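Local coordinates for Alr1585 protein (Nostoc sp., PDB 5C2I) that probably uses hydrogen peroxide at a heme centre to oxidise dyes and other substrates, as a peroxidase of the dye-decolorizing (DyP) type, at residues Pro114-Phe119 with Gly251-Tyr256; Phe119-Gly122 with Glu127-Ser130; Arg358-Thr363 with Ser402-Pro407; Cys388-Ser391 with Asn395-Asn398. The protein carries 1 engineered substitution. One frame throughout, in Å; residues are numbered along the deposited sequence.

Contact 1 (Pro114-Phe119 with Gly251-Tyr256)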
loop_
_atom_site.group_PDB
_atom_site.type_symbol
_atom_site.label_atom_id
_atom_site.label_comp_id
_atom_site.label_asym_id
_atom_site.label_seq_id
_atom_site.Cartn_x
_atom_site.Cartn_y
_atom_site.Cartn_z
ATOM N N PRO A 114 -29.515 34.351 -17.976
ATOM C CA PRO A 114 -28.222 34.979 -17.725
ATOM C C PRO A 114 -27.635 35.650 -18.961
ATOM O O PRO A 114 -27.682 35.079 -20.070
ATOM C CB PRO A 114 -27.357 33.812 -17.184
ATOM C CG PRO A 114 -28.375 32.932 -16.487
ATOM C CD PRO A 114 -29.589 32.997 -17.385
ATOM N N GLY A 115 -27.079 36.844 -18.754
ATOM C CA GLY A 115 -26.714 37.723 -19.838
ATOM C C GLY A 115 -25.393 37.515 -20.548
ATOM O O GLY A 115 -25.180 38.114 -21.601
ATOM N N ASP A 116 -24.512 36.674 -20.029
ATOM C CA ASP A 116 -23.164 36.511 -20.623
ATOM C C ASP A 116 -23.256 36.110 -22.078
ATOM O O ASP A 116 -23.982 35.166 -22.427
ATOM C CB ASP A 116 -22.375 35.485 -19.803
ATOM C CG ASP A 116 -20.992 35.223 -20.351
ATOM O OD1 ASP A 116 -20.855 34.345 -21.217
ATOM O OD2 ASP A 116 -20.061 35.925 -19.923
ATOM N N LYS A 117 -22.550 36.814 -22.975
ATOM C CA LYS A 117 -22.763 36.564 -24.427
ATOM C C LYS A 117 -22.281 35.186 -24.906
ATOM O O LYS A 117 -23.015 34.494 -25.631
ATOM C CB LYS A 117 -22.172 37.689 -25.301
ATOM C CG LYS A 117 -22.882 39.016 -25.221
ATOM C CD LYS A 117 -22.193 40.020 -26.154
ATOM C CE LYS A 117 -23.020 41.270 -26.394
ATOM N NZ LYS A 117 -23.682 41.748 -25.150
ATOM N N PRO A 118 -21.065 34.758 -24.515
ATOM C CA PRO A 118 -20.662 33.425 -24.939
ATOM C C PRO A 118 -21.635 32.369 -24.400
ATOM O O PRO A 118 -21.987 31.426 -25.124
ATOM C CB PRO A 118 -19.271 33.280 -24.316
ATOM C CG PRO A 118 -18.741 34.701 -24.349
ATOM C CD PRO A 118 -19.924 35.553 -24.036
ATOM N N PHE A 119 -22.040 32.513 -23.152
ATOM C CA PHE A 119 -23.000 31.555 -22.542
ATOM C C PHE A 119 -24.267 31.467 -23.400
ATOM O O PHE A 119 -24.719 30.368 -23.715
ATOM C CB PHE A 119 -23.327 31.992 -21.100
ATOM C CG PHE A 119 -24.589 31.392 -20.561
ATOM C CD1 PHE A 119 -24.592 30.116 -20.078
ATOM C CD2 PHE A 119 -25.781 32.100 -20.605
ATOM C CE1 PHE A 119 -25.766 29.559 -19.558
ATOM C CE2 PHE A 119 -26.951 31.564 -20.084
ATOM C CZ PHE A 119 -26.953 30.283 -19.582
ATOM N N GLY A 251 -24.618 33.231 -8.657
ATOM C CA GLY A 251 -24.177 32.094 -9.430
ATOM C C GLY A 251 -22.840 32.418 -10.106
ATOM O O GLY A 251 -22.194 33.439 -9.790
ATOM N N SER A 252 -22.421 31.532 -11.003
ATOM C CA SER A 252 -21.176 31.679 -11.739
ATOM C C SER A 252 -21.291 30.963 -13.051
ATOM O O SER A 252 -22.105 30.055 -13.209
ATOM C CB SER A 252 -19.987 31.131 -10.919
ATOM O OG SER A 252 -18.742 31.399 -11.587
ATOM N N TYR A 253 -20.488 31.395 -14.029
ATOM C CA TYR A 253 -20.466 30.776 -15.340
ATOM C C TYR A 253 -19.389 29.704 -15.425
ATOM O O TYR A 253 -18.248 29.930 -15.044
ATOM C CB TYR A 253 -20.222 31.823 -16.430
ATOM C CG TYR A 253 -21.365 32.779 -16.615
ATOM C CD1 TYR A 253 -22.514 32.380 -17.327
ATOM C CD2 TYR A 253 -21.339 34.058 -16.077
ATOM C CE1 TYR A 253 -23.589 33.237 -17.465
ATOM C CE2 TYR A 253 -22.381 34.956 -16.277
ATOM C CZ TYR A 253 -23.509 34.535 -16.983
ATOM O OH TYR A 253 -24.560 35.414 -17.153
ATOM N N LEU A 254 -19.796 28.541 -15.920
ATOM C CA LEU A 254 -18.957 27.392 -16.073
ATOM C C LEU A 254 -18.569 27.191 -17.534
ATOM O O LEU A 254 -19.435 27.166 -18.423
ATOM C CB LEU A 254 -19.668 26.139 -15.569
ATOM C CG LEU A 254 -18.962 24.801 -15.805
ATOM C CD1 LEU A 254 -17.671 24.661 -15.048
ATOM C CD2 LEU A 254 -19.892 23.626 -15.494
ATOM N N VAL A 255 -17.291 26.993 -17.782
ATOM C CA VAL A 255 -16.786 26.515 -19.070
ATOM C C VAL A 255 -16.412 25.050 -18.838
ATOM O O VAL A 255 -15.651 24.754 -17.912
ATOM C CB VAL A 255 -15.522 27.293 -19.473
ATOM C CG1 VAL A 255 -14.805 26.611 -20.660
ATOM C CG2 VAL A 255 -15.845 28.731 -19.804
ATOM N N TYR A 256 -16.948 24.149 -19.648
ATOM C CA TYR A 256 -16.625 22.708 -19.604
ATOM C C TYR A 256 -16.083 22.310 -20.967
ATOM O O TYR A 256 -16.752 22.547 -21.972
ATOM C CB TYR A 256 -17.886 21.886 -19.268
ATOM C CG TYR A 256 -17.628 20.433 -18.954
ATOM C CD1 TYR A 256 -17.094 19.538 -19.928
ATOM C CD2 TYR A 256 -17.891 19.933 -17.724
ATOM C CE1 TYR A 256 -16.829 18.225 -19.613
ATOM C CE2 TYR A 256 -17.672 18.598 -17.415
ATOM C CZ TYR A 256 -17.122 17.756 -18.343
ATOM O OH TYR A 256 -16.908 16.450 -18.022
#
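Tyr-253 reaches out from strand 250-261 and lays one face of its ring under Asp-116, in the turn that leads into helix 117-121. The CB of Asp-116 stands 3.5 Å from the ring centroid, 25° off the normal, a CH-pi contact. The phenol oxygen is used as well: Asp-116 N donates to Tyr-253 OH over 3.1 Å, so one residue is held by backbone and side chain together. A tyrosine suits this place because its flat ring packs while its hydroxyl serves a buried amide. Asp-116 is the N-cap of the helix. Its chi1 of 179° puts the carboxylate beside the carbonyl carbon, and OD1 accepts from Phe-119 N at 2.9 Å through its anti lone pair, while OD2 accepts from Ile-393 N. Phe-119 adds an oblique ring pair, its CG 3.7 Å from Tyr-253 CE1 and the planes at 56°. Pro-114 CB packs against Tyr-253 CE1 at 3.8 Å. A leucine in place of Tyr-253 would probably leave Asp-116 N without its acceptor and Asp-116 CB without a ring face to rest on. The whole is a capped helix start seated on an antiparallel strand, joining the two ferredoxin-like halves of the DyP fold.

Contact 2 (Phe119-Gly122 with Glu127-Ser130)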
loop_
_atom_site.group_PDB
_atom_site.type_symbol
_atom_site.label_atom_id
_atom_site.label_comp_id
_atom_site.label_asym_id
_atom_site.label_seq_id
_atom_site.Cartn_x
_atom_site.Cartn_y
_atom_site.Cartn_z
ATOM N N PHE A 119 -22.040 32.513 -23.152
ATOM C CA PHE A 119 -23.000 31.555 -22.542
ATOM C C PHE A 119 -24.267 31.467 -23.400
ATOM O O PHE A 119 -24.719 30.368 -23.715
ATOM C CB PHE A 119 -23.327 31.992 -21.100
ATOM C CG PHE A 119 -24.589 31.392 -20.561
ATOM C CD1 PHE A 119 -24.592 30.116 -20.078
ATOM C CD2 PHE A 119 -25.781 32.100 -20.605
ATOM C CE1 PHE A 119 -25.766 29.559 -19.558
ATOM C CE2 PHE A 119 -26.951 31.564 -20.084
ATOM C CZ PHE A 119 -26.953 30.283 -19.582
ATOM N N ARG A 120 -24.781 32.617 -23.834
ATOM C CA ARG A 120 -25.980 32.631 -24.709
ATOM C C ARG A 120 -25.749 32.053 -26.090
ATOM O O ARG A 120 -26.603 31.351 -26.648
ATOM C CB ARG A 120 -26.515 34.013 -24.844
ATOM C CG ARG A 120 -27.111 34.512 -23.552
ATOM C CD ARG A 120 -27.796 35.822 -23.807
ATOM N NE ARG A 120 -28.630 36.142 -22.689
ATOM C CZ ARG A 120 -29.611 37.000 -22.708
ATOM N NH1 ARG A 120 -29.875 37.684 -23.788
ATOM N NH2 ARG A 120 -30.273 37.198 -21.605
ATOM N N MET A 121 -24.583 32.285 -26.629
ATOM C CA MET A 121 -24.268 31.776 -27.950
ATOM C C MET A 121 -24.112 30.248 -27.939
ATOM O O MET A 121 -24.473 29.585 -28.896
ATOM C CB MET A 121 -23.002 32.472 -28.468
ATOM C CG MET A 121 -23.262 33.942 -28.787
ATOM S SD MET A 121 -21.751 34.894 -28.896
ATOM C CE MET A 121 -21.317 34.633 -30.647
ATOM N N GLY A 122 -23.509 29.708 -26.886
ATOM C CA GLY A 122 -23.194 28.284 -26.826
ATOM C C GLY A 122 -21.830 27.980 -27.450
ATOM O O GLY A 122 -21.370 28.684 -28.339
ATOM N N GLU A 127 -19.099 31.495 -34.473
ATOM C CA GLU A 127 -18.247 32.639 -34.145
ATOM C C GLU A 127 -17.388 32.317 -32.924
ATOM O O GLU A 127 -16.197 32.597 -32.895
ATOM C CB GLU A 127 -19.067 33.905 -33.807
ATOM C CG GLU A 127 -19.796 34.537 -34.972
ATOM C CD GLU A 127 -20.626 35.763 -34.541
ATOM O OE1 GLU A 127 -20.329 36.444 -33.515
ATOM O OE2 GLU A 127 -21.619 36.012 -35.214
ATOM N N ILE A 128 -17.987 31.670 -31.937
ATOM C CA ILE A 128 -17.247 31.190 -30.775
ATOM C C ILE A 128 -16.147 30.206 -31.169
ATOM O O ILE A 128 -14.984 30.364 -30.762
ATOM C CB ILE A 128 -18.192 30.500 -29.766
ATOM C CG1 ILE A 128 -19.148 31.536 -29.155
ATOM C CG2 ILE A 128 -17.406 29.743 -28.692
ATOM C CD1 ILE A 128 -18.506 32.503 -28.178
ATOM N N ARG A 129 -16.503 29.189 -31.955
ATOM C CA ARG A 129 -15.545 28.216 -32.430
ATOM C C ARG A 129 -14.366 28.875 -33.145
ATOM O O ARG A 129 -13.202 28.572 -32.842
ATOM C CB ARG A 129 -16.219 27.218 -33.387
ATOM C CG ARG A 129 -15.322 26.069 -33.800
ATOM C CD ARG A 129 -15.917 25.369 -35.011
ATOM N NE ARG A 129 -15.887 26.151 -36.212
ATOM C CZ ARG A 129 -14.809 26.255 -36.948
ATOM N NH1 ARG A 129 -13.674 25.679 -36.572
ATOM N NH2 ARG A 129 -14.851 26.965 -38.081
ATOM N N SER A 130 -14.672 29.744 -34.102
ATOM C CA SER A 130 -13.665 30.474 -34.836
ATOM C C SER A 130 -12.745 31.298 -33.924
ATOM O O SER A 130 -11.528 31.224 -34.047
ATOM C CB SER A 130 -14.341 31.398 -35.856
ATOM O OG SER A 130 -13.359 32.113 -36.555
#
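This is a small, mainly apolar contact: Met-121 and Gly-122 meet Glu-127 and Ile-128 near the start of helix 126-132. It joins two short consecutive helices linked by a tight loop, in the N-terminal part of the DyP fold, and no hydrogen bond crosses between the two segments. Gly-122, the first residue past helix 117-121, leaves helical angles with a positive phi of 88°. There a beta carbon would collide with the carbonyl oxygen of Met-121, so glycine is needed. Its own carbonyl then points at the second helix, and Gly-122 O lies 3.7 Å from Ile-128 CG1. Ile-128 fills the inner side of the junction, its branched chain also touching Tyr-455 of strand 448-458, as suits a buried aliphatic residue. Its CG1 rests 4.0 Å from Met-121 CB, and its CD1 lies 4.1 Å from Met-121 SD. Methionine fits this partly exposed place because its flexible thioether can follow the surface of the neighbouring helix. The chain is extended through chi2 and bends at chi3 (87°), which carries the terminal methyl across Glu-127 at about a right angle. Glu-127 suits its exposed position, its aliphatic part meeting that methyl: Met-121 CE sits 3.9 Å from Glu-127 CB and 3.5 Å from Glu-127 OE1.

Contact 3 (Arg358-Thr363 with Ser402-Pro407). With EDO (1,2-ethanediol), chain G.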
loop_
_atom_site.group_PDB
_atom_site.type_symbol
_atom_site.label_atom_id
_atom_site.label_comp_id
_atom_site.label_asym_id
_atom_site.label_seq_id
_atom_site.Cartn_x
_atom_site.Cartn_y
_atom_site.Cartn_z
ATOM N N ARG A 358 -5.238 41.139 -14.238
ATOM C CA ARG A 358 -5.701 40.177 -13.217
ATOM C C ARG A 358 -7.195 39.849 -13.341
ATOM O O ARG A 358 -7.643 38.805 -12.866
ATOM C CB ARG A 358 -5.355 40.680 -11.805
ATOM C CG ARG A 358 -3.865 40.681 -11.489
ATOM C CD ARG A 358 -3.539 41.568 -10.278
ATOM N NE ARG A 358 -4.257 41.157 -9.080
ATOM C CZ ARG A 358 -3.899 40.172 -8.255
ATOM N NH1 ARG A 358 -2.798 39.479 -8.457
ATOM N NH2 ARG A 358 -4.651 39.903 -7.189
ATOM N N GLY A 359 -7.958 40.742 -13.993
ATOM C CA GLY A 359 -9.386 40.548 -14.167
ATOM C C GLY A 359 -9.709 39.446 -15.168
ATOM O O GLY A 359 -10.857 38.976 -15.219
ATOM N N HIS A 360 -8.702 38.987 -15.925
ATOM C CA HIS A 360 -8.875 37.898 -16.869
ATOM C C HIS A 360 -8.690 36.511 -16.280
ATOM O O HIS A 360 -8.880 35.515 -16.991
ATOM C CB HIS A 360 -7.938 38.044 -18.082
ATOM C CG HIS A 360 -8.052 39.351 -18.792
ATOM N ND1 HIS A 360 -9.217 39.771 -19.411
ATOM C CD2 HIS A 360 -7.169 40.370 -18.915
ATOM C CE1 HIS A 360 -9.021 40.971 -19.941
ATOM N NE2 HIS A 360 -7.789 41.363 -19.630
ATOM N N ARG A 361 -8.337 36.408 -15.005
ATOM C CA ARG A 361 -8.055 35.114 -14.388
ATOM C C ARG A 361 -9.282 34.206 -14.399
ATOM O O ARG A 361 -10.420 34.682 -14.371
ATOM C CB ARG A 361 -7.588 35.302 -12.927
ATOM C CG ARG A 361 -6.159 35.819 -12.742
ATOM C CD ARG A 361 -5.789 36.010 -11.267
ATOM N NE ARG A 361 -6.516 37.141 -10.681
ATOM C CZ ARG A 361 -6.517 37.439 -9.367
ATOM N NH1 ARG A 361 -5.837 36.698 -8.516
ATOM N NH2 ARG A 361 -7.209 38.479 -8.928
ATOM N N ILE A 362 -9.027 32.908 -14.332
ATOM C CA ILE A 362 -10.069 31.908 -14.228
ATOM C C ILE A 362 -9.831 31.030 -12.994
ATOM O O ILE A 362 -8.713 30.878 -12.529
ATOM C CB ILE A 362 -10.104 31.000 -15.468
ATOM C CG1 ILE A 362 -8.752 30.321 -15.705
ATOM C CG2 ILE A 362 -10.535 31.809 -16.703
ATOM C CD1 ILE A 362 -8.821 29.181 -16.727
ATOM N N THR A 363 -10.915 30.468 -12.463
ATOM C CA THR A 363 -10.831 29.609 -11.293
ATOM C C THR A 363 -11.074 28.178 -11.759
ATOM O O THR A 363 -12.163 27.840 -12.225
ATOM C CB THR A 363 -11.880 30.055 -10.268
ATOM O OG1 THR A 363 -11.618 31.400 -9.852
ATOM C CG2 THR A 363 -11.920 29.136 -9.040
ATOM N N SER A 402 -8.187 32.913 -26.495
ATOM C CA SER A 402 -8.170 33.539 -27.804
ATOM C C SER A 402 -7.177 34.688 -27.947
ATOM O O SER A 402 -6.636 34.898 -29.036
ATOM C CB SER A 402 -9.591 33.971 -28.220
ATOM O OG SER A 402 -10.016 35.128 -27.509
ATOM N N ARG A 403 -6.947 35.431 -26.869
ATOM C CA ARG A 403 -6.096 36.622 -26.923
ATOM C C ARG A 403 -4.708 36.383 -26.373
ATOM O O ARG A 403 -3.764 37.119 -26.695
ATOM C CB ARG A 403 -6.769 37.783 -26.167
ATOM C CG ARG A 403 -8.205 38.086 -26.635
ATOM C CD ARG A 403 -8.246 39.037 -27.804
ATOM N NE ARG A 403 -7.641 40.354 -27.508
ATOM C CZ ARG A 403 -8.306 41.471 -27.179
ATOM N NH1 ARG A 403 -9.634 41.480 -27.081
ATOM N NH2 ARG A 403 -7.623 42.598 -26.934
ATOM N N TRP A 404 -4.563 35.414 -25.487
ATOM C CA TRP A 404 -3.267 35.127 -24.839
ATOM C C TRP A 404 -2.621 33.838 -25.361
ATOM O O TRP A 404 -1.546 33.888 -25.972
ATOM C CB TRP A 404 -3.406 35.095 -23.313
ATOM C CG TRP A 404 -3.663 36.466 -22.713
ATOM C CD1 TRP A 404 -3.658 37.686 -23.370
ATOM C CD2 TRP A 404 -3.858 36.767 -21.317
ATOM N NE1 TRP A 404 -3.897 38.692 -22.468
ATOM C CE2 TRP A 404 -4.001 38.150 -21.206
ATOM C CE3 TRP A 404 -3.924 35.988 -20.166
ATOM C CZ2 TRP A 404 -4.199 38.794 -19.954
ATOM C CZ3 TRP A 404 -4.156 36.612 -18.931
ATOM C CH2 TRP A 404 -4.291 37.995 -18.839
ATOM N N ALA A 405 -3.282 32.711 -25.165
ATOM C CA ALA A 405 -2.719 31.428 -25.565
ATOM C C ALA A 405 -2.510 31.272 -27.077
ATOM O O ALA A 405 -1.414 30.916 -27.523
ATOM C CB ALA A 405 -3.526 30.276 -24.990
ATOM N N ASN A 406 -3.529 31.540 -27.865
ATOM C CA ASN A 406 -3.447 31.309 -29.303
ATOM C C ASN A 406 -2.525 32.241 -30.087
ATOM O O ASN A 406 -1.781 31.763 -30.931
ATOM C CB ASN A 406 -4.844 31.356 -29.931
ATOM C CG ASN A 406 -5.742 30.220 -29.469
ATOM O OD1 ASN A 406 -5.313 29.275 -28.807
ATOM N ND2 ASN A 406 -7.008 30.321 -29.832
ATOM N N PRO A 407 -2.555 33.565 -29.815
ATOM C CA PRO A 407 -1.887 34.425 -30.792
ATOM C C PRO A 407 -0.359 34.347 -30.773
ATOM O O PRO A 407 0.266 34.291 -29.700
ATOM C CB PRO A 407 -2.310 35.832 -30.379
ATOM C CG PRO A 407 -3.622 35.636 -29.669
ATOM C CD PRO A 407 -3.428 34.349 -28.917
HETATM C C1 EDO G . -14.775 40.314 -14.930
HETATM O O1 EDO G . -14.441 39.444 -16.018
HETATM C C2 EDO G . -13.593 40.839 -14.114
HETATM O O2 EDO G . -12.694 39.857 -13.602
#
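His-360 sets its imidazole and CB against the outer end of the Trp-404 indole. The closest approach is His-360 CD2 to Trp-404 CZ2, 3.5 Å, and His-360 CB lies 3.7 Å from Trp-404 CH2. The two rings stand nearly perpendicular, with planes at 80°, but meet obliquely, their centroids 5.2 Å apart for the six-membered ring of Trp-404. Histidine serves twice here: its CD2 and CB pack on the indole while ND1 is hydrogen-bonded to Asn-395 O, which fixes the rotation of the ring. Tryptophan gives the reach to span backbones whose nearest CA atoms are 10.1 Å apart, its CG anti to the carbonyl carbon (chi1 -70°) and the indole sent out to His-360. The loop that presents His-360 is a type I turn from Arg-358 to Arg-361. Arg-358 O accepts both Arg-361 N and Arg-361 NE, the latter at 3.0 Å and 163°, close to the guanidinium plane. An ethanediol donates through O2 to Gly-359 O at 2.6 Å. Phe-399 stacks on His-360, and Phe-410 on Trp-404. The contact thus ties the loop between helix 350-358 and strand 363-369, where Ile-362 touches the heme, to the 402-405 part of helix 397-405, a wider pi-type turn.

Contact 4 (Cys388-Ser391 with Asn395-Asn398). With EDO (1,2-ethanediol), chain G.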
loop_
_atom_site.group_PDB
_atom_site.type_symbol
_atom_site.label_atom_id
_atom_site.label_comp_id
_atom_site.label_asym_id
_atom_site.label_seq_id
_atom_site.Cartn_x
_atom_site.Cartn_y
_atom_site.Cartn_z
ATOM N N CYS A 388 -13.860 25.519 -15.579
ATOM C CA CYS A 388 -13.489 26.725 -14.872
ATOM C C CYS A 388 -14.687 27.646 -14.688
ATOM O O CYS A 388 -15.636 27.604 -15.486
ATOM C CB CYS A 388 -12.323 27.439 -15.552
ATOM S SG CYS A 388 -12.710 28.340 -17.069
ATOM N N PHE A 389 -14.583 28.491 -13.658
ATOM C CA PHE A 389 -15.582 29.456 -13.282
ATOM C C PHE A 389 -15.090 30.885 -13.461
ATOM O O PHE A 389 -13.866 31.173 -13.369
ATOM C CB PHE A 389 -16.039 29.227 -11.834
ATOM C CG PHE A 389 -16.867 28.020 -11.646
ATOM C CD1 PHE A 389 -18.201 27.976 -12.091
ATOM C CD2 PHE A 389 -16.359 26.896 -10.969
ATOM C CE1 PHE A 389 -18.963 26.821 -11.906
ATOM C CE2 PHE A 389 -17.125 25.768 -10.785
ATOM C CZ PHE A 389 -18.427 25.722 -11.246
ATOM N N GLN A 390 -16.036 31.771 -13.732
ATOM C CA GLN A 390 -15.770 33.174 -13.966
ATOM C C GLN A 390 -17.089 33.915 -13.968
ATOM O O GLN A 390 -18.162 33.298 -14.092
ATOM C CB GLN A 390 -15.109 33.417 -15.295
ATOM C CG GLN A 390 -15.853 32.796 -16.473
ATOM C CD GLN A 390 -15.161 31.560 -16.998
ATOM O OE1 GLN A 390 -14.144 31.657 -17.661
ATOM N NE2 GLN A 390 -15.746 30.389 -16.753
ATOM N N SER A 391 -17.022 35.237 -13.789
ATOM C CA SER A 391 -18.212 36.056 -13.894
ATOM C C SER A 391 -18.491 36.526 -15.337
ATOM O O SER A 391 -19.583 37.028 -15.622
ATOM C CB SER A 391 -18.112 37.269 -12.985
ATOM O OG SER A 391 -16.994 38.066 -13.325
ATOM N N ASN A 395 -14.459 37.875 -21.091
ATOM C CA ASN A 395 -13.302 38.519 -20.500
ATOM C C ASN A 395 -12.342 37.582 -19.743
ATOM O O ASN A 395 -11.208 37.959 -19.434
ATOM C CB ASN A 395 -13.755 39.596 -19.538
ATOM C CG ASN A 395 -12.608 40.527 -19.172
ATOM O OD1 ASN A 395 -12.024 41.138 -20.031
ATOM N ND2 ASN A 395 -12.276 40.602 -17.892
ATOM N N GLN A 396 -12.762 36.345 -19.493
ATOM C CA GLN A 396 -11.953 35.394 -18.711
ATOM C C GLN A 396 -11.553 34.195 -19.581
ATOM O O GLN A 396 -10.662 34.358 -20.394
ATOM C CB GLN A 396 -12.626 35.089 -17.346
ATOM C CG GLN A 396 -12.644 36.393 -16.538
ATOM C CD GLN A 396 -13.462 36.373 -15.254
ATOM O OE1 GLN A 396 -14.638 36.755 -15.238
ATOM N NE2 GLN A 396 -12.853 35.908 -14.180
ATOM N N PHE A 397 -12.196 33.034 -19.491
ATOM C CA PHE A 397 -11.743 31.915 -20.313
ATOM C C PHE A 397 -11.546 32.274 -21.807
ATOM O O PHE A 397 -10.516 31.918 -22.391
ATOM C CB PHE A 397 -12.626 30.675 -20.219
ATOM C CG PHE A 397 -12.275 29.652 -21.231
ATOM C CD1 PHE A 397 -11.208 28.789 -21.016
ATOM C CD2 PHE A 397 -12.939 29.587 -22.444
ATOM C CE1 PHE A 397 -10.818 27.892 -22.025
ATOM C CE2 PHE A 397 -12.562 28.696 -23.416
ATOM C CZ PHE A 397 -11.497 27.843 -23.204
ATOM N N ASN A 398 -12.565 32.838 -22.461
ATOM C CA ASN A 398 -12.443 33.069 -23.904
ATOM C C ASN A 398 -11.278 34.002 -24.224
ATOM O O ASN A 398 -10.594 33.833 -25.252
ATOM C CB ASN A 398 -13.728 33.629 -24.522
ATOM C CG ASN A 398 -14.761 32.558 -24.836
ATOM O OD1 ASN A 398 -14.704 31.438 -24.338
ATOM N ND2 ASN A 398 -15.728 32.919 -25.654
HETATM C C1 EDO G . -14.775 40.314 -14.930
HETATM O O1 EDO G . -14.441 39.444 -16.018
HETATM C C2 EDO G . -13.593 40.839 -14.114
HETATM O O2 EDO G . -12.694 39.857 -13.602
#
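Gln-390 meets Gln-396 and Phe-397 where a strand-to-helix connection in the C-terminal part of the DyP fold brings the end of strand 383-390 against the start of helix 397-405, whose N-cap position is Gln-396. Among the hydrogen bonds, the main one runs from Phe-397 N to Gln-390 OE1, 3.0 Å and 148°, with the donor in the carbonyl plane. The side chain of Gln-390 thus supplies an acceptor at the first turn of the helix. Its amide nitrogen donates to Tyr-253 O on the adjacent strand, so both ends of this buried amide are used, a task that suits glutamine. The bend at chi2 (-105°) turns the amide toward the helix. With an alanine here, Phe-397 N is likely to lose its acceptor, Tyr-253 O the second donor that the side chain provides, and a gap would probably open between strand and helix. Gln-396 runs past Gln-390 in the opposite direction; its NE2 donates to Arg-361 O and Ser-236 O. Its OE1 takes a weak bond from Ser-391 N at 3.2 Å. The same oxygen accepts O1 of an ethanediol at 2.8 Å, and that O1 receives Asn-395 ND2. Ser-391 OG is bonded to Asp-235 O. By packing, Gln-396 CB lies 3.6 Å from Gln-390 CB. Phe-397, whose side chain touches the heme, suits the pocket as a bulky apolar wall. Cys-388, small enough to fit alongside, makes an oblique sulfur-aromatic contact, SG 5.2 Å from the ring centroid and 3.9 Å from Phe-397 CB.

In the fold
Contacts 1 and 4 stand on neighbouring strands of one antiparallel sheet, centres 8 Å apart, and are joined by backbone hydrogen bonds such as Tyr-253 N to Gln-390 O, 3.0 Å. Contact 2 shares Phe-119 with contact 1 and continues from the same helix; Ile-128 CD1 also packs on Asn-398 ND2 of contact 4 at 3.8 Å. Contacts 3 and 4 share helix 397-405 and the ethanediol, and their centres are 8 Å apart. Both reach the heme pocket, through Ile-362 and Phe-397, with the side chain of Trp-404 about 7 Å from the heme; those of Ile-128 in contact 2 and Tyr-253 in contact 1 stand about 12 Å and about 14 Å from it.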